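Local structure of cerato-platanin-like protein (Moniliophthora perniciosa, 3SUK) at residues Q5-N10 with A86-N91; S51-F56 with L80-H85; A95-L100 with G109-Q114. The protein is of unknown function, a secreted fungal cerato-platanin whose single chain folds as a double-psi beta-barrel. One frame throughout, in Å; residues are numbered along the deposited sequence.

Contact 1 (Q5-N10 with A86-N91)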
loop_
_atom_site.group_PDB
_atom_site.type_symbol
_atom_site.label_atom_id
_atom_site.label_comp_id
_atom_site.label_asym_id
_atom_site.label_seq_id
_atom_site.Cartn_x
_atom_site.Cartn_y
_atom_site.Cartn_z
ATOM N N GLN A 5 -10.139 5.391 4.352
ATOM C CA GLN A 5 -10.116 4.181 5.223
ATOM C C GLN A 5 -8.904 3.289 4.891
ATOM O O GLN A 5 -8.390 3.303 3.802
ATOM C CB GLN A 5 -11.416 3.371 5.126
ATOM C CG GLN A 5 -12.727 4.061 5.621
ATOM C CD GLN A 5 -13.680 3.000 6.063
ATOM O OE1 GLN A 5 -14.087 2.168 5.255
ATOM N NE2 GLN A 5 -13.924 2.915 7.389
ATOM N N LEU A 6 -8.415 2.630 5.926
ATOM C CA LEU A 6 -7.299 1.712 5.803
ATOM C C LEU A 6 -7.591 0.442 6.588
ATOM O O LEU A 6 -7.968 0.527 7.711
ATOM C CB LEU A 6 -5.984 2.380 6.243
ATOM C CG LEU A 6 -4.733 1.518 6.037
ATOM C CD1 LEU A 6 -3.555 2.376 5.680
ATOM C CD2 LEU A 6 -4.404 0.701 7.253
ATOM N N ARG A 7 -7.312 -0.705 5.980
ATOM C CA ARG A 7 -7.436 -2.016 6.609
ATOM C C ARG A 7 -6.239 -2.832 6.102
ATOM O O ARG A 7 -5.433 -2.337 5.356
ATOM C CB ARG A 7 -8.756 -2.711 6.249
ATOM C CG ARG A 7 -8.915 -2.880 4.771
ATOM C CD ARG A 7 -10.370 -3.134 4.261
ATOM N NE ARG A 7 -11.316 -2.025 4.397
ATOM C CZ ARG A 7 -11.211 -0.757 3.946
ATOM N NH1 ARG A 7 -10.119 -0.195 3.302
ATOM N NH2 ARG A 7 -12.245 0.008 4.208
ATOM N N PHE A 8 -6.120 -4.053 6.581
ATOM C CA PHE A 8 -5.021 -4.893 6.168
ATOM C C PHE A 8 -5.502 -6.123 5.443
ATOM O O PHE A 8 -6.625 -6.543 5.548
ATOM C CB PHE A 8 -4.063 -5.239 7.334
ATOM C CG PHE A 8 -4.618 -6.238 8.319
ATOM C CD1 PHE A 8 -4.500 -7.600 8.108
ATOM C CD2 PHE A 8 -5.246 -5.808 9.434
ATOM C CE1 PHE A 8 -4.992 -8.480 8.972
ATOM C CE2 PHE A 8 -5.719 -6.716 10.342
ATOM C CZ PHE A 8 -5.601 -8.056 10.094
ATOM N N ASP A 9 -4.606 -6.611 4.625
ATOM C CA ASP A 9 -4.833 -7.818 3.816
ATOM C C ASP A 9 -3.513 -8.564 3.808
ATOM O O ASP A 9 -2.550 -8.087 3.272
ATOM C CB ASP A 9 -5.244 -7.390 2.403
ATOM C CG ASP A 9 -5.537 -8.566 1.459
ATOM O OD1 ASP A 9 -5.118 -9.644 1.721
ATOM O OD2 ASP A 9 -6.176 -8.342 0.436
ATOM N N ASN A 10 -3.529 -9.772 4.394
ATOM C CA ASN A 10 -2.342 -10.594 4.562
ATOM C C ASN A 10 -1.741 -11.117 3.252
ATOM O O ASN A 10 -0.667 -11.580 3.255
ATOM C CB ASN A 10 -2.618 -11.768 5.510
ATOM C CG ASN A 10 -2.927 -11.328 6.926
ATOM O OD1 ASN A 10 -3.966 -11.656 7.441
ATOM N ND2 ASN A 10 -2.045 -10.582 7.527
ATOM N N ALA A 86 -8.244 -1.542 -4.628
ATOM C CA ALA A 86 -9.062 -1.724 -3.424
ATOM C C ALA A 86 -10.410 -1.088 -3.719
ATOM O O ALA A 86 -10.509 -0.176 -4.473
ATOM C CB ALA A 86 -8.421 -1.025 -2.253
ATOM N N GLY A 87 -11.441 -1.612 -3.096
ATOM C CA GLY A 87 -12.756 -1.031 -3.218
ATOM C C GLY A 87 -12.921 0.293 -2.501
ATOM O O GLY A 87 -13.757 1.027 -2.836
ATOM N N ASN A 88 -12.181 0.523 -1.441
ATOM C CA ASN A 88 -12.400 1.705 -0.606
ATOM C C ASN A 88 -11.153 2.090 0.213
ATOM O O ASN A 88 -10.925 1.513 1.225
ATOM C CB ASN A 88 -13.597 1.385 0.325
ATOM C CG ASN A 88 -13.902 2.439 1.319
ATOM O OD1 ASN A 88 -13.671 3.570 1.122
ATOM N ND2 ASN A 88 -14.535 2.026 2.378
ATOM N N GLY A 89 -10.447 3.115 -0.196
ATOM C CA GLY A 89 -9.178 3.463 0.432
ATOM C C GLY A 89 -8.066 2.425 0.264
ATOM O O GLY A 89 -7.885 1.929 -0.810
ATOM N N PHE A 90 -7.384 2.113 1.350
ATOM C CA PHE A 90 -6.213 1.230 1.278
ATOM C C PHE A 90 -6.445 -0.124 1.936
ATOM O O PHE A 90 -6.984 -0.212 3.010
ATOM C CB PHE A 90 -4.982 1.841 2.002
ATOM C CG PHE A 90 -4.429 3.091 1.384
ATOM C CD1 PHE A 90 -3.592 3.004 0.311
ATOM C CD2 PHE A 90 -4.659 4.340 1.954
ATOM C CE1 PHE A 90 -3.074 4.124 -0.239
ATOM C CE2 PHE A 90 -4.133 5.476 1.383
ATOM C CZ PHE A 90 -3.314 5.329 0.296
ATOM N N ASN A 91 -5.981 -1.167 1.275
ATOM C CA ASN A 91 -5.789 -2.453 1.914
ATOM C C ASN A 91 -4.285 -2.776 1.889
ATOM O O ASN A 91 -3.745 -3.046 0.891
ATOM C CB ASN A 91 -6.510 -3.586 1.170
ATOM C CG ASN A 91 -7.959 -3.295 0.839
ATOM O OD1 ASN A 91 -8.649 -2.571 1.488
ATOM N ND2 ASN A 91 -8.390 -3.905 -0.214
HETATM O O HOH W 1 -11.841 5.568 2.044
HETATM O O HOH W 2 -6.651 -6.144 -1.342
#
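Arg7 lays its side chain alongside that of Asn91, the two pointing the same way from neighbouring strands, with CG and CD of the arginine both packed on Asn91 OD1. A bend at chi3 (68°) then curls the guanidinium back over the backbone of 88-91. There Arg7 NH1 makes three weak bonds: to Asn88 O at 2.8 Å, to Phe90 O at 3.1 Å and to Asn91 OD1. Phe90 O lies at the guanidinium edge, near its plane, whereas the amide plane of Asn91 stands 80° from that of the guanidinium. Arg7 of strand 4-8 thus reaches, by weak bonds, both strand 90-92 and the loop before it.

Beneath this lies a general principle: in parallel pairing one residue bonds to both neighbours of the residue it faces, and here Phe90, opposite Leu6, bonds to Gln5 and to Arg7. Phe90 N donates a hydrogen bond to Gln5 O at 2.9 Å, nearly straight at 173°, and Phe90 O receives Arg7 N at 3.0 Å. The pairing sets strand 4-8 beside strand 90-92 in the sheet of the double-psi beta-barrel, the fold of the cerato-platanin family. Leu6 and Phe90 share the face turned to the interior, where Leu6 CD1 meets Phe90 CB at 4.0 Å and the ring of Phe90 goes on to an edge-to-face contact with Tyr65. Gly89, at positive phi and with no side chain to stand in the way, brings its CA within 3.5 Å of Gln5 O in a CA-H...O contact.

Two waters extend the contact at its ends. One accepts from Gln5 N and donates to Asn88 OD1; the other donates to Asp9 OD2 and accepts from Asn91 ND2 at 3.1 Å. The remaining carboxylate oxygen of Asp9, OD1, is held by Thr11 OG1.

Contact 2 (S51-F56 with L80-H85)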
loop_
_atom_site.group_PDB
_atom_site.type_symbol
_atom_site.label_atom_id
_atom_site.label_comp_id
_atom_site.label_asym_id
_atom_site.label_seq_id
_atom_site.Cartn_x
_atom_site.Cartn_y
_atom_site.Cartn_z
ATOM N N SER A 51 -7.928 2.323 -3.746
ATOM C CA SER A 51 -9.068 2.671 -4.600
ATOM C C SER A 51 -8.683 3.640 -5.701
ATOM O O SER A 51 -9.400 3.808 -6.654
ATOM C CB SER A 51 -10.245 3.196 -3.769
ATOM O OG SER A 51 -9.893 4.187 -2.872
ATOM N N ASP A 52 -7.508 4.246 -5.578
ATOM C CA ASP A 52 -6.969 5.094 -6.657
ATOM C C ASP A 52 -6.661 4.263 -7.902
ATOM O O ASP A 52 -6.601 4.772 -8.968
ATOM C CB ASP A 52 -5.713 5.883 -6.241
ATOM C CG ASP A 52 -6.010 7.044 -5.325
ATOM O OD1 ASP A 52 -7.155 7.288 -5.028
ATOM O OD2 ASP A 52 -5.079 7.721 -4.948
ATOM N N ILE A 53 -6.387 2.992 -7.686
ATOM C CA ILE A 53 -6.106 2.078 -8.764
ATOM C C ILE A 53 -7.441 1.386 -9.140
ATOM O O ILE A 53 -7.947 0.581 -8.415
ATOM C CB ILE A 53 -5.024 1.032 -8.342
ATOM C CG1 ILE A 53 -3.648 1.706 -8.238
ATOM C CG2 ILE A 53 -4.977 -0.094 -9.328
ATOM C CD1 ILE A 53 -2.611 0.915 -7.455
ATOM N N GLY A 54 -7.968 1.788 -10.287
ATOM C CA GLY A 54 -9.224 1.282 -10.813
ATOM C C GLY A 54 -9.172 -0.187 -11.146
ATOM O O GLY A 54 -10.145 -0.876 -11.084
ATOM N N GLY A 55 -8.026 -0.645 -11.598
ATOM C CA GLY A 55 -7.859 -1.996 -12.077
ATOM C C GLY A 55 -6.650 -2.045 -12.992
ATOM O O GLY A 55 -5.793 -1.191 -12.917
ATOM N N PHE A 56 -6.649 -3.012 -13.897
ATOM C CA PHE A 56 -5.559 -3.259 -14.825
ATOM C C PHE A 56 -5.177 -2.030 -15.592
ATOM O O PHE A 56 -5.986 -1.311 -16.039
ATOM C CB PHE A 56 -6.050 -4.256 -15.886
ATOM C CG PHE A 56 -4.994 -4.681 -16.847
ATOM C CD1 PHE A 56 -4.041 -5.577 -16.485
ATOM C CD2 PHE A 56 -4.955 -4.167 -18.091
ATOM C CE1 PHE A 56 -3.047 -5.953 -17.375
ATOM C CE2 PHE A 56 -3.965 -4.547 -18.969
ATOM C CZ PHE A 56 -3.023 -5.440 -18.573
ATOM N N LEU A 80 4.324 4.318 1.269
ATOM C CA LEU A 80 3.733 3.081 0.820
ATOM C C LEU A 80 3.474 3.104 -0.674
ATOM O O LEU A 80 3.032 4.073 -1.192
ATOM C CB LEU A 80 2.421 2.846 1.591
ATOM C CG LEU A 80 1.707 1.527 1.213
ATOM C CD1 LEU A 80 1.224 0.788 2.468
ATOM C CD2 LEU A 80 0.487 1.804 0.299
ATOM N N VAL A 81 3.709 1.983 -1.345
ATOM C CA VAL A 81 3.442 1.871 -2.783
ATOM C C VAL A 81 2.157 1.110 -3.013
ATOM O O VAL A 81 1.987 0.058 -2.529
ATOM C CB VAL A 81 4.610 1.149 -3.546
ATOM C CG1 VAL A 81 4.274 0.963 -5.054
ATOM C CG2 VAL A 81 5.927 1.977 -3.387
ATOM N N ALA A 82 1.317 1.688 -3.835
ATOM C CA ALA A 82 0.082 1.035 -4.242
ATOM C C ALA A 82 0.289 0.203 -5.500
ATOM O O ALA A 82 0.777 0.675 -6.449
ATOM C CB ALA A 82 -1.022 2.086 -4.409
ATOM N N ILE A 83 -0.072 -1.058 -5.384
ATOM C CA ILE A 83 0.126 -2.040 -6.452
ATOM C C ILE A 83 -1.120 -2.812 -6.929
ATOM O O ILE A 83 -1.002 -3.727 -7.694
ATOM C CB ILE A 83 1.204 -3.064 -6.000
ATOM C CG1 ILE A 83 0.704 -3.965 -4.857
ATOM C CG2 ILE A 83 2.499 -2.323 -5.614
ATOM C CD1 ILE A 83 1.581 -5.154 -4.553
ATOM N N ASP A 84 -2.279 -2.488 -6.379
ATOM C CA ASP A 84 -3.473 -3.301 -6.632
ATOM C C ASP A 84 -4.685 -2.401 -6.415
ATOM O O ASP A 84 -4.554 -1.356 -5.852
ATOM C CB ASP A 84 -3.462 -4.503 -5.673
ATOM C CG ASP A 84 -4.379 -5.670 -6.087
ATOM O OD1 ASP A 84 -4.951 -5.620 -7.151
ATOM O OD2 ASP A 84 -4.452 -6.574 -5.250
ATOM N N HIS A 85 -5.827 -2.848 -6.898
ATOM C CA HIS A 85 -7.115 -2.194 -6.686
ATOM C C HIS A 85 -7.710 -2.547 -5.318
ATOM O O HIS A 85 -7.731 -3.646 -4.983
ATOM C CB HIS A 85 -8.094 -2.639 -7.804
ATOM C CG HIS A 85 -9.527 -2.247 -7.549
ATOM N ND1 HIS A 85 -9.981 -0.961 -7.676
ATOM C CD2 HIS A 85 -10.582 -2.971 -7.124
ATOM C CE1 HIS A 85 -11.263 -0.912 -7.377
ATOM N NE2 HIS A 85 -11.650 -2.122 -7.051
#
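Ile53 presses its CD1 methyl against Ala82 CB at 3.6 Å, and with this a loop following strand 47-50 is laid over strand 74-83 in the double-psi beta-barrel. Across this contact one buried aliphatic side chain and one hydrogen bond join an irregular loop to the strand and the corner that follows it.

The apolar part belongs almost wholly to Ile53. With CG1 anti to the carbonyl carbon (chi1 -72°) and the chain extended beyond it, CD1 reaches past the corner at Asp84 to Ala82. On the way the side chain rests on backbone: Ile53 CD1 is 3.4 Å from Asp84 O, and CB and CG2 also border that carbonyl. Ala82, too short to reach out itself, offers its methyl as a seat for CD1, while its other neighbours include Ser50 and Tyr65.

The polar interactions gather round Asp84 and His85. Where the chain turns, Asp84 OD1 accepts His85 N from above the carboxylate plane, and the same carboxylate is held by Ala23 N and by Tyr12 OH, which fastens the corner to loops near the start of the chain. On the loop side, Ser51 OG bonds to Gly89 N and Asp52 OD2 to Tyr65 OH.

The bond across the contact comes from the imidazole of His85. Its CG lies anti to the backbone N (chi1 169°), which swings the ring edge onto the loop; His85 ND1 donates to Ile53 O at 2.7 Å, with an angle of 154° at the hydrogen and the oxygen only 1° out of the ring plane.

Contact 3 (A95-L100 with G109-Q114)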
loop_
_atom_site.group_PDB
_atom_site.type_symbol
_atom_site.label_atom_id
_atom_site.label_comp_id
_atom_site.label_asym_id
_atom_site.label_seq_id
_atom_site.Cartn_x
_atom_site.Cartn_y
_atom_site.Cartn_z
ATOM N N ALA A 95 1.840 -5.884 8.270
ATOM C CA ALA A 95 3.046 -5.345 8.864
ATOM C C ALA A 95 3.084 -3.815 8.746
ATOM O O ALA A 95 3.500 -3.132 9.681
ATOM C CB ALA A 95 4.243 -5.966 8.237
ATOM N N ALA A 96 2.622 -3.303 7.621
ATOM C CA ALA A 96 2.520 -1.884 7.408
ATOM C C ALA A 96 1.520 -1.220 8.329
ATOM O O ALA A 96 1.803 -0.193 8.857
ATOM C CB ALA A 96 2.184 -1.577 5.971
ATOM N N MET A 97 0.346 -1.796 8.490
ATOM C CA MET A 97 -0.644 -1.287 9.413
ATOM C C MET A 97 -0.116 -1.368 10.842
ATOM O O MET A 97 -0.380 -0.503 11.622
ATOM C CB MET A 97 -1.990 -1.983 9.267
ATOM C CG MET A 97 -3.059 -1.318 10.055
ATOM S SD MET A 97 -4.682 -2.056 9.731
ATOM C CE MET A 97 -5.755 -1.059 10.755
ATOM N N ASP A 98 0.618 -2.425 11.160
ATOM C CA ASP A 98 1.186 -2.490 12.491
ATOM C C ASP A 98 2.191 -1.356 12.744
ATOM O O ASP A 98 2.196 -0.788 13.793
ATOM C CB ASP A 98 1.799 -3.868 12.751
ATOM C CG ASP A 98 0.781 -4.888 13.236
ATOM O OD1 ASP A 98 -0.075 -4.547 14.017
ATOM O OD2 ASP A 98 0.884 -6.047 12.795
ATOM N N GLU A 99 2.996 -1.034 11.768
ATOM C CA GLU A 99 3.954 0.060 11.911
ATOM C C GLU A 99 3.221 1.406 12.090
ATOM O O GLU A 99 3.595 2.220 12.888
ATOM C CB GLU A 99 4.909 0.089 10.734
ATOM C CG GLU A 99 5.919 -1.031 10.747
ATOM C CD GLU A 99 6.734 -1.034 9.481
ATOM O OE1 GLU A 99 7.405 -0.025 9.247
ATOM O OE2 GLU A 99 6.754 -2.069 8.774
ATOM N N LEU A 100 2.138 1.580 11.363
ATOM C CA LEU A 100 1.318 2.766 11.387
ATOM C C LEU A 100 0.658 2.965 12.709
ATOM O O LEU A 100 0.324 4.051 13.039
ATOM C CB LEU A 100 0.291 2.706 10.270
ATOM C CG LEU A 100 -0.373 3.970 9.818
ATOM C CD1 LEU A 100 0.649 5.036 9.385
ATOM C CD2 LEU A 100 -1.245 3.653 8.655
ATOM N N GLY A 109 -8.366 -3.257 13.280
ATOM C CA GLY A 109 -9.008 -3.760 12.078
ATOM C C GLY A 109 -9.155 -2.815 10.903
ATOM O O GLY A 109 -8.544 -3.036 9.892
ATOM N N THR A 110 -9.954 -1.765 11.072
ATOM C CA THR A 110 -10.153 -0.681 10.108
ATOM C C THR A 110 -9.981 0.694 10.779
ATOM O O THR A 110 -10.535 0.927 11.810
ATOM C CB THR A 110 -11.537 -0.802 9.509
ATOM O OG1 THR A 110 -11.668 -2.087 8.932
ATOM C CG2 THR A 110 -11.740 0.191 8.409
ATOM N N ILE A 111 -9.220 1.576 10.169
ATOM C CA ILE A 111 -8.947 2.903 10.689
ATOM C C ILE A 111 -9.122 3.974 9.608
ATOM O O ILE A 111 -9.208 3.680 8.429
ATOM C CB ILE A 111 -7.548 2.998 11.313
ATOM C CG1 ILE A 111 -6.489 2.844 10.211
ATOM C CG2 ILE A 111 -7.409 2.035 12.505
ATOM C CD1 ILE A 111 -5.072 2.974 10.651
ATOM N N ASP A 112 -9.223 5.217 10.035
ATOM C CA ASP A 112 -9.226 6.357 9.133
ATOM C C ASP A 112 -7.840 6.988 9.164
ATOM O O ASP A 112 -7.356 7.287 10.189
ATOM C CB ASP A 112 -10.263 7.386 9.575
ATOM C CG ASP A 112 -11.627 6.921 9.348
ATOM O OD1 ASP A 112 -11.839 6.180 8.441
ATOM O OD2 ASP A 112 -12.491 7.325 10.099
ATOM N N VAL A 113 -7.237 7.150 8.007
ATOM C CA VAL A 113 -5.904 7.727 7.930
ATOM C C VAL A 113 -5.889 8.979 7.085
ATOM O O VAL A 113 -6.815 9.258 6.425
ATOM C CB VAL A 113 -4.867 6.720 7.379
ATOM C CG1 VAL A 113 -4.823 5.489 8.270
ATOM C CG2 VAL A 113 -5.169 6.314 5.890
ATOM N N GLN A 114 -4.836 9.750 7.222
ATOM C CA GLN A 114 -4.555 10.824 6.315
ATOM C C GLN A 114 -3.550 10.315 5.265
ATOM O O GLN A 114 -2.633 9.612 5.570
ATOM C CB GLN A 114 -4.007 12.040 7.063
ATOM C CG GLN A 114 -5.033 12.757 7.893
ATOM C CD GLN A 114 -6.096 13.422 7.073
ATOM O OE1 GLN A 114 -5.816 14.102 6.128
ATOM N NE2 GLN A 114 -7.333 13.221 7.451
#
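Met97 reaches from the helix with a fully extended side chain and brings its terminal methyl onto Ile111, Met97 CE lying 3.9 Å from Ile111 CG2. With CG anti to the backbone N (chi1 -171°) and the later torsions also near 180°, the whole length of the residue is spent in spanning the gap between a helix and a strand whose axes are 11.3 Å apart. The same methyl also rests on the backbone of Gly109, Met97 CE being 3.5 Å from Gly109 O.

This end is the tighter one. Farther along, Leu100 touches the strand more sparingly: Leu100 CD2 meets Val113 CG1 at 4.0 Å, the two side chains crossing at a slant, and Ile111 CD1 only at 4.4 Å. The solvent side is different again, with Thr110 and Asp112 exposed and alternating with the buried Ile111 and Val113.

The axes are inclined at 61°, and the short helix 105-108 leads back from one element to the other through Gly109, which leaves it with positive phi. Leu6 of strand 4-8 adjoins Met97, while Ile67 and Phe69 of strand 64-71 pack against Leu100, within the layer between helix 94-101 and the sheet.

The three contacts share one sheet but use it differently. Contact 3 is the most buried, a helix-on-strand layer made almost entirely by apolar side chains, with one methyl resting on a backbone carbonyl, whereas contacts 1 and 2 are partly buried and mix polar bonds with a few apolar touches. Contact 1 is strand pairing proper, with backbone bonds; in contact 2 a side chain supplies the bond to an irregular loop. Contacts 1 and 3 meet through strands 4-8 and 110-118, neighbours in the sheet, by way of Leu6 N and Ile111 O. Contacts 1 and 2 join through Ser51 and Gly89, while contacts 2 and 3 lie on opposite sides of the chain's centre, their own centres about 17 Å apart.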